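Local coordinates for halotolerant alpha-type carbonic anhydrase (dCA II) (Dunaliella salina, PDB 1Y7W), which catalyses the reversible hydration of carbon dioxide to bicarbonate as a zinc enzyme of the alpha-carbonic anhydrase family, and stays active in high salt, at residues Q279-D283 and R284-K288; N18-G22 and Y23-Q27; I54-T58 and N59-E63. All blocks are in the same frame, centred on the assembly; numbering follows the deposited sequence.

Contact 1: Q279-D283 and R284-K288; sequences QDLGD and REVYK
Arg284 folds its side chain back over the residues that lead into it, so that one residue both closes a type II' beta turn and reaches back with its guanidinium to two carbonyls before it. The turn runs from Leu281 to Arg284, with Gly282 supplying the positive phi that its second position needs, and it delivers the chain to the edge strand of the central sheet of the carbonic anhydrase fold. At Arg284 the backbone N closes the turn on Leu281 O, 3.2 Å away. The same oxygen receives a second, straighter bond from Arg284 NE, at 3.0 Å and 168°. The two donors come to the carbonyl from opposite faces of its plane, so one carbonyl oxygen is gripped by two donors of the same residue. A bend at chi3 (-73°) turns the end of the arginine chain back toward the turn. There Arg284 NH2 gives Asp280 O a bond of 2.9 Å, and both carbonyl oxygens lie close to the guanidinium plane. The group is thus held flat along one edge, while NH1 reaches Asp228 O and NH2 also reaches Gln51 O. Leu281 contributes on a different side: its CD1 lies over one face of the guanidinium and meets the Arg284 CB at 3.8 Å. With CG anti to its backbone N (chi1 -172°), the leucine runs forward beside the next residues, and its CG comes to 3.3 Å from Arg284 O. Two residues beyond Arg284, Val286 adds an apolar contact and also packs on Leu61 and Ala225. Its side chain crosses that of Leu281 at a slant, the CG2 methyl of Val286 resting 3.8 Å from Leu281 CD1.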
ATOM      1  N   GLN A 279       3.285   9.444 -12.026  1.00 18.58           N
ATOM      2  CA  GLN A 279       4.127   9.100 -13.171  1.00 19.83           C
ATOM      3  C   GLN A 279       3.358   9.076 -14.457  1.00 19.97           C
ATOM      4  O   GLN A 279       2.151   8.937 -14.459  1.00 19.83           O
ATOM      5  CB  GLN A 279       4.732   7.703 -12.918  1.00 18.05           C
ATOM      6  CG  GLN A 279       5.545   7.598 -11.609  1.00 16.26           C
ATOM      7  CD  GLN A 279       6.870   8.326 -11.685  1.00 19.96           C
ATOM      8  OE1 GLN A 279       7.660   8.140 -12.626  1.00 19.21           O
ATOM      9  NE2 GLN A 279       7.116   9.200 -10.713  1.00 17.41           N
ATOM     10  N   ASP A 280       4.087   9.188 -15.561  1.00 21.13           N
ATOM     11  CA  ASP A 280       3.503   9.159 -16.871  1.00 22.37           C
ATOM     12  C   ASP A 280       2.851   7.810 -17.180  1.00 22.72           C
ATOM     13  O   ASP A 280       3.503   6.805 -17.043  1.00 21.61           O
ATOM     14  CB  ASP A 280       4.562   9.433 -17.906  1.00 25.52           C
ATOM     15  CG  ASP A 280       3.980   9.474 -19.312  1.00 31.98           C
ATOM     16  OD1 ASP A 280       3.160  10.358 -19.650  1.00 35.63           O
ATOM     17  OD2 ASP A 280       4.321   8.586 -20.080  1.00 36.31           O
ATOM     18  N   LEU A 281       1.577   7.809 -17.584  1.00 21.24           N
ATOM     19  CA  LEU A 281       0.852   6.568 -17.914  1.00 22.82           C
ATOM     20  C   LEU A 281       1.487   5.892 -19.132  1.00 23.79           C
ATOM     21  O   LEU A 281       1.493   4.665 -19.283  1.00 23.59           O
ATOM     22  CB  LEU A 281      -0.612   6.897 -18.216  1.00 23.73           C
ATOM     23  CG  LEU A 281      -1.538   5.689 -18.391  1.00 23.23           C
ATOM     24  CD1 LEU A 281      -1.483   4.857 -17.087  1.00 24.93           C
ATOM     25  CD2 LEU A 281      -2.957   6.141 -18.684  1.00 26.51           C
ATOM     26  N   GLY A 282       2.027   6.707 -20.028  1.00 22.65           N
ATOM     27  CA  GLY A 282       2.702   6.139 -21.185  1.00 24.19           C
ATOM     28  C   GLY A 282       1.734   5.447 -22.111  1.00 24.00           C
ATOM     29  O   GLY A 282       0.697   5.999 -22.456  1.00 26.60           O
ATOM     30  N   ASP A 283       2.035   4.216 -22.510  1.00 26.18           N
ATOM     31  CA  ASP A 283       1.075   3.561 -23.409  1.00 27.01           C
ATOM     32  C   ASP A 283       0.112   2.587 -22.679  1.00 26.46           C
ATOM     33  O   ASP A 283      -0.676   1.859 -23.327  1.00 24.56           O
ATOM     34  CB  ASP A 283       1.803   2.878 -24.553  1.00 31.82           C
ATOM     35  CG  ASP A 283       2.706   1.823 -24.088  1.00 35.75           C
ATOM     36  OD1 ASP A 283       3.321   1.106 -24.940  1.00 40.02           O
ATOM     37  OD2 ASP A 283       2.821   1.708 -22.858  1.00 40.16           O
ATOM     38  N   ARG A 284       0.137   2.618 -21.346  1.00 22.60           N
ATOM     39  CA  ARG A 284      -0.773   1.806 -20.527  1.00 21.58           C
ATOM     40  C   ARG A 284      -2.180   2.321 -20.511  1.00 21.86           C
ATOM     41  O   ARG A 284      -2.405   3.543 -20.734  1.00 23.28           O
ATOM     42  CB  ARG A 284      -0.299   1.821 -19.075  1.00 19.72           C
ATOM     43  CG  ARG A 284       1.038   1.177 -18.871  1.00 18.64           C
ATOM     44  CD  ARG A 284       1.533   1.272 -17.414  1.00 18.89           C
ATOM     45  NE  ARG A 284       1.964   2.660 -17.092  1.00 17.72           N
ATOM     46  CZ  ARG A 284       2.373   3.059 -15.898  1.00 18.34           C
ATOM     47  NH1 ARG A 284       2.402   2.203 -14.883  1.00 17.61           N
ATOM     48  NH2 ARG A 284       2.798   4.312 -15.710  1.00 15.83           N
ATOM     49  N   GLU A 285      -3.137   1.429 -20.260  1.00 19.71           N
ATOM     50  CA  GLU A 285      -4.533   1.838 -20.036  1.00 22.72           C
ATOM     51  C   GLU A 285      -4.780   1.410 -18.594  1.00 21.10           C
ATOM     52  O   GLU A 285      -3.970   0.670 -18.031  1.00 20.75           O
ATOM     53  CB  GLU A 285      -5.550   1.124 -20.938  1.00 25.28           C
ATOM     54  CG  GLU A 285      -5.414   1.416 -22.422  1.00 31.60           C
ATOM     55  CD  GLU A 285      -5.821   2.825 -22.801  1.00 34.28           C
ATOM     56  OE1 GLU A 285      -6.391   3.543 -21.933  1.00 37.07           O
ATOM     57  OE2 GLU A 285      -5.570   3.226 -23.982  1.00 37.95           O
ATOM     58  N   VAL A 286      -5.862   1.897 -17.991  1.00 19.38           N
ATOM     59  CA  VAL A 286      -6.197   1.541 -16.603  1.00 20.12           C
ATOM     60  C   VAL A 286      -7.575   0.930 -16.782  1.00 21.14           C
ATOM     61  O   VAL A 286      -8.358   1.419 -17.571  1.00 20.72           O
ATOM     62  CB  VAL A 286      -6.208   2.796 -15.704  1.00 18.46           C
ATOM     63  CG1 VAL A 286      -6.476   2.398 -14.207  1.00 20.40           C
ATOM     64  CG2 VAL A 286      -4.818   3.494 -15.780  1.00 16.58           C
ATOM     65  N   TYR A 287      -7.883  -0.115 -16.019  1.00 21.19           N
ATOM     66  CA  TYR A 287      -9.147  -0.844 -16.197  1.00 21.43           C
ATOM     67  C   TYR A 287     -10.035  -0.757 -14.968  1.00 22.09           C
ATOM     68  O   TYR A 287      -9.538  -0.610 -13.869  1.00 22.87           O
ATOM     69  CB  TYR A 287      -8.790  -2.312 -16.557  1.00 21.74           C
ATOM     70  CG  TYR A 287      -7.801  -2.373 -17.696  1.00 20.21           C
ATOM     71  CD1 TYR A 287      -6.426  -2.264 -17.468  1.00 21.01           C
ATOM     72  CD2 TYR A 287      -8.249  -2.464 -19.017  1.00 19.10           C
ATOM     73  CE1 TYR A 287      -5.516  -2.246 -18.522  1.00 19.85           C
ATOM     74  CE2 TYR A 287      -7.355  -2.436 -20.079  1.00 20.92           C
ATOM     75  CZ  TYR A 287      -6.005  -2.333 -19.830  1.00 21.17           C
ATOM     76  OH  TYR A 287      -5.150  -2.411 -20.867  1.00 24.35           O
ATOM     77  N   LYS A 288     -11.347  -0.786 -15.172  1.00 22.85           N
ATOM     78  CA  LYS A 288     -12.300  -0.723 -14.076  1.00 23.12           C
ATOM     79  C   LYS A 288     -12.863  -2.098 -13.733  1.00 23.76           C
ATOM     80  O   LYS A 288     -13.346  -2.824 -14.599  1.00 25.17           O
ATOM     81  CB  LYS A 288     -13.449   0.221 -14.412  1.00 24.70           C
ATOM     82  CG  LYS A 288     -14.147  -0.041 -15.725  1.00 28.21           C
ATOM     83  CD  LYS A 288     -15.219   0.987 -15.842  1.00 32.17           C
ATOM     84  CE  LYS A 288     -15.915   0.973 -17.184  1.00 34.96           C
ATOM     85  NZ  LYS A 288     -16.935   2.124 -17.105  1.00 38.51           N
TER

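Contact 2: N18-G22 and Y23-Q27; sequences NPNDG and YDYMQ
Asn20 and Tyr23 meet by a CH-pi contact within the N-terminal arm of the chain, a loop without regular helix or strand that doubles back just ahead of an Asx turn, in which Asp24 OD1 accepts from Met26 N at 2.9 Å. Beyond Asp24, the Tyr25 side chain lies about 7 Å from the bound zinc ion. From its first atom outward, the asparagine uses each part differently. Its CB sits over one face of the Tyr23 ring, 3.8 Å from the centroid and displaced toward the rim, and also lies 3.3 Å from Tyr23 O. Tyr23 CG stands between its backbone N and carbonyl carbon (chi1 67°), which brings the ring against this CB; the ring of Trp32 meets the tyrosine edge-to-face. Reducing Tyr23 to an alanine would probably leave the Asn20 CB without its aromatic floor and the Trp32 ring without its partner, so that this arm could shift. Next, CG approaches Tyr23 CE1 at 3.8 Å, with the amide tilted by 21° from the ring plane. At the tip, OD1 comes within 3.6 Å of Tyr23 OH, while its weak hydrogen bond goes to Gln99 NE2. The other branch, ND2, comes up to the edge of the Tyr25 ring, 4.0 Å from its CE1.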
ATOM      1  N   ASN A  18      16.608   9.845   7.736  1.00 59.53           N
ATOM      2  CA  ASN A  18      17.088   8.621   8.467  1.00 59.04           C
ATOM      3  C   ASN A  18      16.253   7.316   8.298  1.00 58.73           C
ATOM      4  O   ASN A  18      16.802   6.218   8.476  1.00 59.63           O
ATOM      5  CB  ASN A  18      17.210   8.852  10.008  1.00 59.38           C
ATOM      6  CG  ASN A  18      17.538  10.299  10.425  1.00 59.21           C
ATOM      7  OD1 ASN A  18      16.701  11.209  10.307  1.00 58.87           O
ATOM      8  ND2 ASN A  18      18.744  10.499  10.970  1.00 59.02           N
ATOM      9  N   PRO A  19      14.928   7.404   7.994  1.00 57.83           N
ATOM     10  CA  PRO A  19      14.091   6.190   7.838  1.00 56.81           C
ATOM     11  C   PRO A  19      14.453   5.287   6.653  1.00 56.06           C
ATOM     12  O   PRO A  19      14.440   4.054   6.752  1.00 55.82           O
ATOM     13  CB  PRO A  19      12.660   6.744   7.649  1.00 56.64           C
ATOM     14  CG  PRO A  19      12.730   8.154   8.083  1.00 57.01           C
ATOM     15  CD  PRO A  19      14.130   8.606   7.694  1.00 57.73           C
ATOM     16  N   ASN A  20      14.729   5.931   5.524  1.00 55.19           N
ATOM     17  CA  ASN A  20      15.059   5.243   4.282  1.00 54.59           C
ATOM     18  C   ASN A  20      16.550   5.381   4.105  1.00 54.19           C
ATOM     19  O   ASN A  20      17.173   6.300   4.648  1.00 54.23           O
ATOM     20  CB  ASN A  20      14.339   5.911   3.113  1.00 54.78           C
ATOM     21  CG  ASN A  20      12.903   6.341   3.468  1.00 54.70           C
ATOM     22  OD1 ASN A  20      11.997   5.507   3.597  1.00 53.90           O
ATOM     23  ND2 ASN A  20      12.706   7.654   3.636  1.00 54.35           N
ATOM     24  N   ASP A  21      17.146   4.506   3.315  1.00 53.37           N
ATOM     25  CA  ASP A  21      18.579   4.635   3.216  1.00 51.80           C
ATOM     26  C   ASP A  21      19.206   5.501   2.147  1.00 48.20           C
ATOM     27  O   ASP A  21      19.854   6.521   2.456  1.00 49.16           O
ATOM     28  CB  ASP A  21      19.198   3.245   3.249  1.00 55.25           C
ATOM     29  CG  ASP A  21      19.407   2.770   4.683  1.00 57.98           C
ATOM     30  OD1 ASP A  21      20.205   3.434   5.397  1.00 59.31           O
ATOM     31  OD2 ASP A  21      18.765   1.766   5.103  1.00 59.82           O
ATOM     32  N   GLY A  22      19.030   5.133   0.896  1.00 43.95           N
ATOM     33  CA  GLY A  22      19.657   5.946  -0.130  1.00 39.07           C
ATOM     34  C   GLY A  22      18.782   7.038  -0.719  1.00 35.45           C
ATOM     35  O   GLY A  22      19.210   7.662  -1.698  1.00 35.93           O
ATOM     36  N   TYR A  23      17.617   7.321  -0.111  1.00 29.64           N
ATOM     37  CA  TYR A  23      16.724   8.311  -0.695  1.00 26.47           C
ATOM     38  C   TYR A  23      15.760   8.951   0.314  1.00 23.24           C
ATOM     39  O   TYR A  23      15.615   8.472   1.421  1.00 23.07           O
ATOM     40  CB  TYR A  23      15.914   7.627  -1.804  1.00 25.08           C
ATOM     41  CG  TYR A  23      14.966   6.590  -1.265  1.00 26.58           C
ATOM     42  CD1 TYR A  23      13.681   6.941  -0.857  1.00 25.94           C
ATOM     43  CD2 TYR A  23      15.380   5.250  -1.081  1.00 27.24           C
ATOM     44  CE1 TYR A  23      12.837   6.001  -0.281  1.00 27.27           C
ATOM     45  CE2 TYR A  23      14.549   4.314  -0.513  1.00 26.65           C
ATOM     46  CZ  TYR A  23      13.274   4.695  -0.113  1.00 29.20           C
ATOM     47  OH  TYR A  23      12.413   3.814   0.456  1.00 27.28           O
ATOM     48  N   ASP A  24      15.084  10.027  -0.093  1.00 22.45           N
ATOM     49  CA  ASP A  24      14.114  10.655   0.793  1.00 20.68           C
ATOM     50  C   ASP A  24      12.979  11.220  -0.074  1.00 18.87           C
ATOM     51  O   ASP A  24      12.979  11.071  -1.299  1.00 17.51           O
ATOM     52  CB  ASP A  24      14.739  11.759   1.641  1.00 21.79           C
ATOM     53  CG  ASP A  24      15.291  12.903   0.818  1.00 24.40           C
ATOM     54  OD1 ASP A  24      14.606  13.454  -0.073  1.00 22.14           O
ATOM     55  OD2 ASP A  24      16.456  13.260   1.083  1.00 26.17           O
ATOM     56  N   TYR A  25      12.009  11.825   0.591  1.00 17.63           N
ATOM     57  CA  TYR A  25      10.832  12.353  -0.089  1.00 17.45           C
ATOM     58  C   TYR A  25      10.802  13.841  -0.247  1.00 19.58           C
ATOM     59  O   TYR A  25       9.745  14.426  -0.589  1.00 16.46           O
ATOM     60  CB  TYR A  25       9.565  11.910   0.644  1.00 17.15           C
ATOM     61  CG  TYR A  25       9.308  10.436   0.455  1.00 17.78           C
ATOM     62  CD1 TYR A  25       9.831   9.489   1.350  1.00 18.62           C
ATOM     63  CD2 TYR A  25       8.507   9.995  -0.589  1.00 16.33           C
ATOM     64  CE1 TYR A  25       9.526   8.115   1.202  1.00 19.35           C
ATOM     65  CE2 TYR A  25       8.199   8.628  -0.749  1.00 18.55           C
ATOM     66  CZ  TYR A  25       8.700   7.710   0.146  1.00 19.49           C
ATOM     67  OH  TYR A  25       8.295   6.379   0.022  1.00 23.57           O
ATOM     68  N   MET A  26      11.945  14.486  -0.043  0.50 18.60           N
ATOM     69  CA  MET A  26      11.951  15.933  -0.178  0.50 21.17           C
ATOM     70  C   MET A  26      11.472  16.400  -1.548  0.50 20.45           C
ATOM     71  O   MET A  26      10.795  17.412  -1.646  0.50 20.35           O
ATOM     72  CB  MET A  26      13.330  16.510   0.140  0.50 21.97           C
ATOM     73  CG  MET A  26      13.323  18.030   0.156  0.50 26.94           C
ATOM     74  SD  MET A  26      14.930  18.776   0.483  0.50 30.32           S
ATOM     75  CE  MET A  26      15.420  19.245  -1.309  0.50 28.17           C
ATOM     76  N   GLN A  27      11.795  15.663  -2.613  1.00 20.31           N
ATOM     77  CA  GLN A  27      11.343  16.058  -3.929  1.00 18.16           C
ATOM     78  C   GLN A  27      10.336  15.069  -4.468  1.00 16.26           C
ATOM     79  O   GLN A  27      10.115  15.012  -5.678  1.00 16.89           O
ATOM     80  CB  GLN A  27      12.518  16.139  -4.911  1.00 18.03           C
ATOM     81  CG  GLN A  27      13.511  17.243  -4.542  1.00 18.32           C
ATOM     82  CD  GLN A  27      14.606  17.328  -5.551  1.00 16.16           C
ATOM     83  OE1 GLN A  27      14.373  17.246  -6.771  1.00 19.40           O
ATOM     84  NE2 GLN A  27      15.816  17.443  -5.064  1.00 19.33           N
TER

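Contact 3: I54-T58 and N59-E63; sequences IDINT and NQLME
Asn57 takes hold of the two residues after Thr58, through its backbone carbonyl as well as its side chain. A backbone hydrogen bond runs from Gln60 N to Asn57 O, at 2.9 Å with an N-H...O angle of 153°, and it closes a tight turn across Thr58 and Asn59; the donor stands above the carbonyl plane instead of on a lone pair. The side-chain amide works on the other backbone NH: Asn59 N makes a weak, bent bond to Asn57 OD1 at 3.0 Å. CG of Asn57 stands anti to its own backbone N (chi1 -177°), which brings OD1 forward to this position. A water also accepts from Asn59 N, at 2.7 Å, and lies close to Asn57 OD1 as well, though the spacing there is short enough to leave the details doubtful. The Asn59 NH thus appears to be divided between an amide oxygen and solvent. Thr58 turns its hydroxyl elsewhere, to a hydrogen bond between OG1 and Asn141 ND2.

Packing follows outside this polar knot. Gln60 lays its CG against the Asn57 amide, 3.5 Å from the Asn57 CG. Its chain then bends at chi2, and the two amide planes stand nearly perpendicular, 78° apart. Leu61 bends back over the turn: its CG is 3.6 Å from Thr58 O. The Leu61 and Thr58 side chains lie side by side, pointing the same way, with Leu61 CD1 4.1 Å from Thr58 CG2. From its other branch, Leu61 CD2 meets Ile56 CG2 across a slanted crossing, and this buried pair joins the strand to the loop. Together these contacts make a hydrogen-bonded turn that leads the chain out of the short strand 55-56, which pairs in parallel with 139-140 in this carbonic anhydrase fold.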
ATOM      1  N   ILE A  54       0.072   6.720 -10.279  1.00 15.75           N
ATOM      2  CA  ILE A  54      -0.467   7.408 -11.439  1.00 15.48           C
ATOM      3  C   ILE A  54      -1.786   8.035 -11.026  1.00 17.63           C
ATOM      4  O   ILE A  54      -2.313   7.770  -9.935  1.00 16.06           O
ATOM      5  CB  ILE A  54      -0.788   6.419 -12.630  1.00 16.29           C
ATOM      6  CG1 ILE A  54      -1.761   5.323 -12.163  1.00 17.02           C
ATOM      7  CG2 ILE A  54       0.507   5.779 -13.153  1.00 15.98           C
ATOM      8  CD1 ILE A  54      -2.413   4.489 -13.351  1.00 16.28           C
ATOM      9  N   ASP A  55      -2.298   8.912 -11.883  1.00 20.36           N
ATOM     10  CA  ASP A  55      -3.630   9.444 -11.660  1.00 21.10           C
ATOM     11  C   ASP A  55      -4.667   8.429 -12.208  1.00 21.61           C
ATOM     12  O   ASP A  55      -4.470   7.789 -13.245  1.00 22.66           O
ATOM     13  CB  ASP A  55      -3.852  10.778 -12.405  1.00 22.99           C
ATOM     14  CG  ASP A  55      -5.287  11.253 -12.259  1.00 25.27           C
ATOM     15  OD1 ASP A  55      -5.704  11.398 -11.081  1.00 21.69           O
ATOM     16  OD2 ASP A  55      -6.002  11.434 -13.287  1.00 24.65           O
ATOM     17  N   ILE A  56      -5.778   8.257 -11.507  1.00 22.51           N
ATOM     18  CA  ILE A  56      -6.811   7.334 -11.942  1.00 22.68           C
ATOM     19  C   ILE A  56      -7.972   8.244 -12.420  1.00 24.87           C
ATOM     20  O   ILE A  56      -8.659   8.852 -11.616  1.00 23.30           O
ATOM     21  CB  ILE A  56      -7.339   6.456 -10.770  1.00 21.92           C
ATOM     22  CG1 ILE A  56      -6.192   5.760 -10.014  1.00 23.07           C
ATOM     23  CG2 ILE A  56      -8.319   5.387 -11.305  1.00 20.16           C
ATOM     24  CD1 ILE A  56      -5.406   4.842 -10.875  1.00 23.04           C
ATOM     25  N   ASN A  57      -8.152   8.320 -13.731  1.00 25.70           N
ATOM     26  CA  ASN A  57      -9.201   9.135 -14.326  1.00 27.60           C
ATOM     27  C   ASN A  57     -10.338   8.167 -14.564  1.00 28.04           C
ATOM     28  O   ASN A  57     -10.315   7.362 -15.506  1.00 27.17           O
ATOM     29  CB  ASN A  57      -8.680   9.725 -15.641  1.00 30.09           C
ATOM     30  CG  ASN A  57      -9.676  10.633 -16.297  1.00 31.40           C
ATOM     31  OD1 ASN A  57     -10.840  10.329 -16.350  1.00 33.17           O
ATOM     32  ND2 ASN A  57      -9.204  11.751 -16.829  1.00 35.04           N
ATOM     33  N   THR A  58     -11.347   8.242 -13.722  1.00 28.81           N
ATOM     34  CA  THR A  58     -12.429   7.295 -13.841  1.00 31.36           C
ATOM     35  C   THR A  58     -13.212   7.341 -15.152  1.00 32.86           C
ATOM     36  O   THR A  58     -13.802   6.339 -15.527  1.00 33.46           O
ATOM     37  CB  THR A  58     -13.373   7.378 -12.632  1.00 31.83           C
ATOM     38  OG1 THR A  58     -13.822   8.723 -12.461  1.00 34.67           O
ATOM     39  CG2 THR A  58     -12.632   6.948 -11.386  1.00 30.08           C
ATOM     40  N   ASN A  59     -13.187   8.458 -15.873  1.00 33.97           N
ATOM     41  CA  ASN A  59     -13.889   8.475 -17.155  1.00 36.22           C
ATOM     42  C   ASN A  59     -13.109   7.791 -18.283  1.00 34.37           C
ATOM     43  O   ASN A  59     -13.652   7.557 -19.352  1.00 33.43           O
ATOM     44  CB  ASN A  59     -14.278   9.890 -17.541  1.00 39.76           C
ATOM     45  CG  ASN A  59     -15.672  10.203 -17.088  1.00 44.38           C
ATOM     46  OD1 ASN A  59     -15.907  10.512 -15.911  1.00 45.78           O
ATOM     47  ND2 ASN A  59     -16.639  10.064 -18.012  1.00 47.26           N
ATOM     48  N   GLN A  60     -11.835   7.474 -18.030  1.00 32.28           N
ATOM     49  CA  GLN A  60     -11.007   6.774 -18.997  1.00 30.44           C
ATOM     50  C   GLN A  60     -10.756   5.321 -18.685  1.00 28.50           C
ATOM     51  O   GLN A  60      -9.964   4.686 -19.383  1.00 27.86           O
ATOM     52  CB  GLN A  60      -9.673   7.451 -19.141  1.00 31.91           C
ATOM     53  CG  GLN A  60      -9.841   8.918 -19.398  1.00 36.64           C
ATOM     54  CD  GLN A  60      -9.423   9.300 -20.798  1.00 40.82           C
ATOM     55  OE1 GLN A  60      -8.875  10.413 -21.013  1.00 43.84           O
ATOM     56  NE2 GLN A  60      -9.688   8.404 -21.781  1.00 41.16           N
ATOM     57  N   LEU A  61     -11.408   4.761 -17.686  1.00 26.86           N
ATOM     58  CA  LEU A  61     -11.151   3.340 -17.366  1.00 26.45           C
ATOM     59  C   LEU A  61     -11.727   2.432 -18.475  1.00 26.32           C
ATOM     60  O   LEU A  61     -12.844   2.668 -18.965  1.00 26.21           O
ATOM     61  CB  LEU A  61     -11.777   2.983 -16.005  1.00 23.65           C
ATOM     62  CG  LEU A  61     -11.225   3.856 -14.860  1.00 26.13           C
ATOM     63  CD1 LEU A  61     -11.918   3.495 -13.518  1.00 24.82           C
ATOM     64  CD2 LEU A  61      -9.721   3.640 -14.765  1.00 24.13           C
ATOM     65  N   MET A  62     -10.967   1.412 -18.839  1.00 25.33           N
ATOM     66  CA  MET A  62     -11.345   0.459 -19.863  1.00 24.32           C
ATOM     67  C   MET A  62     -11.965  -0.803 -19.237  1.00 25.44           C
ATOM     68  O   MET A  62     -11.900  -1.022 -18.015  1.00 23.23           O
ATOM     69  CB  MET A  62     -10.122   0.082 -20.702  1.00 25.07           C
ATOM     70  CG  MET A  62      -9.426   1.251 -21.405  1.00 30.22           C
ATOM     71  SD  MET A  62     -10.571   2.094 -22.656  1.00 35.77           S
ATOM     72  CE  MET A  62     -11.100   3.464 -21.785  1.00 36.98           C
ATOM     73  N   GLU A  63     -12.594  -1.610 -20.092  1.00 24.62           N
ATOM     74  CA  GLU A  63     -13.236  -2.850 -19.666  1.00 24.47           C
ATOM     75  C   GLU A  63     -12.186  -3.890 -19.363  1.00 22.98           C
ATOM     76  O   GLU A  63     -11.207  -4.001 -20.044  1.00 22.21           O
ATOM     77  CB  GLU A  63     -14.215  -3.351 -20.746  1.00 26.51           C
ATOM     78  CG  GLU A  63     -15.385  -2.362 -21.011  1.00 28.57           C
ATOM     79  CD  GLU A  63     -16.153  -1.973 -19.740  1.00 32.93           C
ATOM     80  OE1 GLU A  63     -16.295  -2.829 -18.826  1.00 32.94           O
ATOM     81  OE2 GLU A  63     -16.638  -0.801 -19.648  1.00 35.97           O
TER
HETATM   82  O   HOH W   1     -12.920  11.072 -15.089  1.00 46.96           O

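Along the chain the order is contact 2, contact 3, contact 1, and the three divide into one close pair and one distant member. Contacts 1 and 3 lie with centres about 8 Å apart and touch directly: Met62 N probably bonds to Val286 O, and Lys288 N to Met62 O, each at 2.9 Å. The loop after strand 55-56 thus runs beside strand 287-289, the edge strand that borders 224-229 in the seven-stranded sheet, so an early loop of the chain is joined to its last strand. Contact 2 stands well away, on the zinc side of the molecule, its centre about 27 Å from that of contact 1 and about 30 Å from that of contact 3.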